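Local coordinates for sensory transduction histidine kinase, putative (Borrelia burgdorferi, PDB 5BWJ), which forms the periplasmic Venus flytrap sensor of a hybrid histidine kinase that probably autophosphorylates in response to small molecules bound in the periplasm, at residues B[18-23]-B[49-54]. Residues are numbered along the deposited sequence; the frame is centred on the assembly and turned at random.
Sequences PFYYKN and VEHIDN
Lys22 reaches across to Asp53 with a side chain extended beyond CG. Its CB leaves strand 21-22 with CG anti to the carbonyl carbon (chi1 -62°); CG, CD and CE then run on past Tyr28, and only the ammonium group meets the other segment. NZ lies 3.6 Å from Asp53 OD2 and 4.1 Å from Asp53 OD1, a long salt bridge that leans to one carboxylate oxygen, with the two side chains crossing at about a right angle. The same NZ is hydrogen-bonded to Gln141 OE1, its stronger partner, so the long contact with Asp53 is secondary. Deeper in, Tyr20 and His51 point at each other: Tyr20 CD1 comes to 4.3 Å from His51 CD2, arriving at the edge of the imidazole near its plane. The Tyr20 hydroxyl is held by Val13 O, and the His51 ring stacks with Tyr28. No backbone bond joins the segments, whose nearest CA atoms, those of Tyr20 and His51, stand 9.3 Å apart. Within the Venus flytrap domain, side chains thus bridge a classic beta bulge (Phe19 and Tyr20 facing Phe16) and the small antiparallel pair 21-22/28-29 to the end of strand 45-52, which runs parallel to strand 6-13, while Ile32 of helix 32-42 packs on Tyr20.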
ATOM      1  N   PRO B  18      -0.163   6.071   1.012  1.00 31.25           N
ATOM      2  CA  PRO B  18       0.642   7.271   0.751  1.00 31.13           C
ATOM      3  C   PRO B  18      -0.177   8.457   0.237  1.00 30.22           C
ATOM      4  O   PRO B  18       0.398   9.425  -0.261  1.00 30.39           O
ATOM      5  CB  PRO B  18       1.609   6.789  -0.327  1.00 30.35           C
ATOM      6  CG  PRO B  18       0.762   5.860  -1.146  1.00 30.90           C
ATOM      7  CD  PRO B  18      -0.207   5.201  -0.179  1.00 32.22           C
ATOM      8  N   PHE B  19      -1.498   8.377   0.343  1.00 29.88           N
ATOM      9  CA  PHE B  19      -2.368   9.427  -0.184  1.00 30.05           C
ATOM     10  C   PHE B  19      -2.241  10.721   0.614  1.00 27.56           C
ATOM     11  O   PHE B  19      -2.154  11.804   0.038  1.00 27.66           O
ATOM     12  CB  PHE B  19      -3.819   8.947  -0.203  1.00 31.14           C
ATOM     13  CG  PHE B  19      -4.065   7.841  -1.186  1.00 32.55           C
ATOM     14  CD1 PHE B  19      -4.447   8.127  -2.487  1.00 33.39           C
ATOM     15  CD2 PHE B  19      -3.890   6.517  -0.819  1.00 33.00           C
ATOM     16  CE1 PHE B  19      -4.663   7.112  -3.397  1.00 34.46           C
ATOM     17  CE2 PHE B  19      -4.103   5.498  -1.724  1.00 35.07           C
ATOM     18  CZ  PHE B  19      -4.490   5.796  -3.017  1.00 35.70           C
ATOM     19  N   TYR B  20      -2.231  10.611   1.937  1.00 26.32           N
ATOM     20  CA  TYR B  20      -1.941  11.757   2.785  1.00 28.17           C
ATOM     21  C   TYR B  20      -1.533  11.286   4.173  1.00 30.44           C
ATOM     22  O   TYR B  20      -2.157  10.393   4.746  1.00 32.15           O
ATOM     23  CB  TYR B  20      -3.144  12.706   2.867  1.00 29.79           C
ATOM     24  CG  TYR B  20      -4.425  12.055   3.333  1.00 32.69           C
ATOM     25  CD1 TYR B  20      -4.749  12.003   4.681  1.00 33.95           C
ATOM     26  CD2 TYR B  20      -5.315  11.500   2.422  1.00 33.34           C
ATOM     27  CE1 TYR B  20      -5.919  11.410   5.111  1.00 35.11           C
ATOM     28  CE2 TYR B  20      -6.487  10.904   2.841  1.00 34.39           C
ATOM     29  CZ  TYR B  20      -6.784  10.862   4.186  1.00 34.55           C
ATOM     30  OH  TYR B  20      -7.951  10.272   4.605  1.00 34.95           O
ATOM     31  N   TYR B  21      -0.469  11.884   4.701  1.00 31.87           N
ATOM     32  CA  TYR B  21       0.056  11.505   6.007  1.00 32.38           C
ATOM     33  C   TYR B  21       0.966  12.596   6.554  1.00 33.42           C
ATOM     34  O   TYR B  21       1.500  13.404   5.797  1.00 35.95           O
ATOM     35  CB  TYR B  21       0.812  10.179   5.917  1.00 31.98           C
ATOM     36  CG  TYR B  21       1.939  10.178   4.907  1.00 33.26           C
ATOM     37  CD1 TYR B  21       1.694   9.923   3.563  1.00 33.37           C
ATOM     38  CD2 TYR B  21       3.247  10.428   5.298  1.00 35.00           C
ATOM     39  CE1 TYR B  21       2.720   9.918   2.638  1.00 33.37           C
ATOM     40  CE2 TYR B  21       4.280  10.426   4.378  1.00 35.61           C
ATOM     41  CZ  TYR B  21       4.011  10.170   3.050  1.00 34.87           C
ATOM     42  OH  TYR B  21       5.037  10.167   2.133  1.00 34.91           O
ATOM     43  N   LYS B  22       1.142  12.609   7.873  1.00 33.32           N
ATOM     44  CA  LYS B  22       1.940  13.640   8.529  1.00 35.55           C
ATOM     45  C   LYS B  22       3.435  13.371   8.412  1.00 38.77           C
ATOM     46  O   LYS B  22       3.882  12.231   8.557  1.00 37.90           O
ATOM     47  CB  LYS B  22       1.570  13.747  10.010  1.00 38.85           C
ATOM     48  CG  LYS B  22       0.132  14.145  10.283  1.00 44.20           C
ATOM     49  CD  LYS B  22      -0.103  14.304  11.780  1.00 51.11           C
ATOM     50  CE  LYS B  22      -1.571  14.506  12.105  1.00 55.24           C
ATOM     51  NZ  LYS B  22      -1.807  14.603  13.573  1.00 58.95           N
ATOM     52  N   ASN B  23       4.197  14.431   8.155  1.00 42.19           N
ATOM     53  CA  ASN B  23       5.656  14.368   8.180  1.00 43.56           C
ATOM     54  C   ASN B  23       6.199  14.977   9.474  1.00 47.27           C
ATOM     55  O   ASN B  23       5.431  15.312  10.376  1.00 46.56           O
ATOM     56  CB  ASN B  23       6.245  15.078   6.955  1.00 42.97           C
ATOM     57  CG  ASN B  23       5.818  16.534   6.853  1.00 42.98           C
ATOM     58  OD1 ASN B  23       5.366  17.142   7.825  1.00 43.38           O
ATOM     59  ND2 ASN B  23       5.967  17.104   5.662  1.00 43.71           N
ATOM     60  N   VAL B  49      -9.217  21.526   0.392  1.00 41.75           N
ATOM     61  CA  VAL B  49      -8.803  20.371   1.178  1.00 45.84           C
ATOM     62  C   VAL B  49      -8.667  20.763   2.642  1.00 47.03           C
ATOM     63  O   VAL B  49      -8.042  21.774   2.967  1.00 49.73           O
ATOM     64  CB  VAL B  49      -7.470  19.789   0.676  1.00 48.22           C
ATOM     65  CG1 VAL B  49      -7.100  18.544   1.469  1.00 49.49           C
ATOM     66  CG2 VAL B  49      -7.562  19.458  -0.806  1.00 48.91           C
ATOM     67  N   GLU B  50      -9.265  19.959   3.515  1.00 46.23           N
ATOM     68  CA  GLU B  50      -9.176  20.179   4.952  1.00 48.38           C
ATOM     69  C   GLU B  50      -8.915  18.861   5.669  1.00 46.16           C
ATOM     70  O   GLU B  50      -9.621  17.877   5.455  1.00 44.65           O
ATOM     71  CB  GLU B  50     -10.459  20.825   5.483  1.00 54.90           C
ATOM     72  CG  GLU B  50     -10.467  21.033   6.991  1.00 63.72           C
ATOM     73  CD  GLU B  50     -11.726  21.721   7.479  1.00 72.03           C
ATOM     74  OE1 GLU B  50     -12.419  21.145   8.345  1.00 74.84           O
ATOM     75  OE2 GLU B  50     -12.016  22.839   7.003  1.00 75.64           O
ATOM     76  N   HIS B  51      -7.896  18.849   6.520  1.00 47.22           N
ATOM     77  CA  HIS B  51      -7.567  17.664   7.298  1.00 47.62           C
ATOM     78  C   HIS B  51      -8.297  17.666   8.633  1.00 47.06           C
ATOM     79  O   HIS B  51      -8.391  18.697   9.300  1.00 48.89           O
ATOM     80  CB  HIS B  51      -6.060  17.577   7.533  1.00 47.60           C
ATOM     81  CG  HIS B  51      -5.266  17.361   6.282  1.00 46.82           C
ATOM     82  ND1 HIS B  51      -4.830  18.401   5.490  1.00 47.75           N
ATOM     83  CD2 HIS B  51      -4.830  16.226   5.688  1.00 45.80           C
ATOM     84  CE1 HIS B  51      -4.158  17.915   4.462  1.00 47.46           C
ATOM     85  NE2 HIS B  51      -4.143  16.598   4.558  1.00 46.49           N
ATOM     86  N   ILE B  52      -8.819  16.504   9.010  1.00 43.49           N
ATOM     87  CA  ILE B  52      -9.382  16.302  10.338  1.00 43.00           C
ATOM     88  C   ILE B  52      -8.920  14.953  10.881  1.00 43.02           C
ATOM     89  O   ILE B  52      -8.936  13.947  10.172  1.00 41.80           O
ATOM     90  CB  ILE B  52     -10.924  16.372  10.326  1.00 43.72           C
ATOM     91  CG1 ILE B  52     -11.503  15.500   9.206  1.00 44.18           C
ATOM     92  CG2 ILE B  52     -11.382  17.820  10.159  1.00 45.23           C
ATOM     93  CD1 ILE B  52     -13.007  15.330   9.279  1.00 45.84           C
ATOM     94  N   ASP B  53      -8.486  14.943  12.137  1.00 48.43           N
ATOM     95  CA  ASP B  53      -8.011  13.719  12.769  1.00 52.72           C
ATOM     96  C   ASP B  53      -9.164  12.760  13.028  1.00 50.75           C
ATOM     97  O   ASP B  53      -9.092  11.577  12.689  1.00 50.34           O
ATOM     98  CB  ASP B  53      -7.291  14.038  14.081  1.00 60.96           C
ATOM     99  CG  ASP B  53      -5.977  14.759  13.863  1.00 68.45           C
ATOM    100  OD1 ASP B  53      -5.770  15.297  12.755  1.00 70.57           O
ATOM    101  OD2 ASP B  53      -5.151  14.792  14.801  1.00 72.55           O
ATOM    102  N   ASN B  54     -10.228  13.288  13.624  1.00 49.24           N
ATOM    103  CA  ASN B  54     -11.362  12.482  14.054  1.00 51.48           C
ATOM    104  C   ASN B  54     -12.610  12.789  13.242  1.00 53.05           C
ATOM    105  O   ASN B  54     -12.704  13.838  12.602  1.00 48.78           O
ATOM    106  CB  ASN B  54     -11.641  12.719  15.540  1.00 56.71           C
ATOM    107  CG  ASN B  54     -10.388  12.634  16.386  1.00 61.57           C
ATOM    108  OD1 ASN B  54      -9.468  11.876  16.079  1.00 61.47           O
ATOM    109  ND2 ASN B  54     -10.344  13.418  17.458  1.00 66.29           N
TER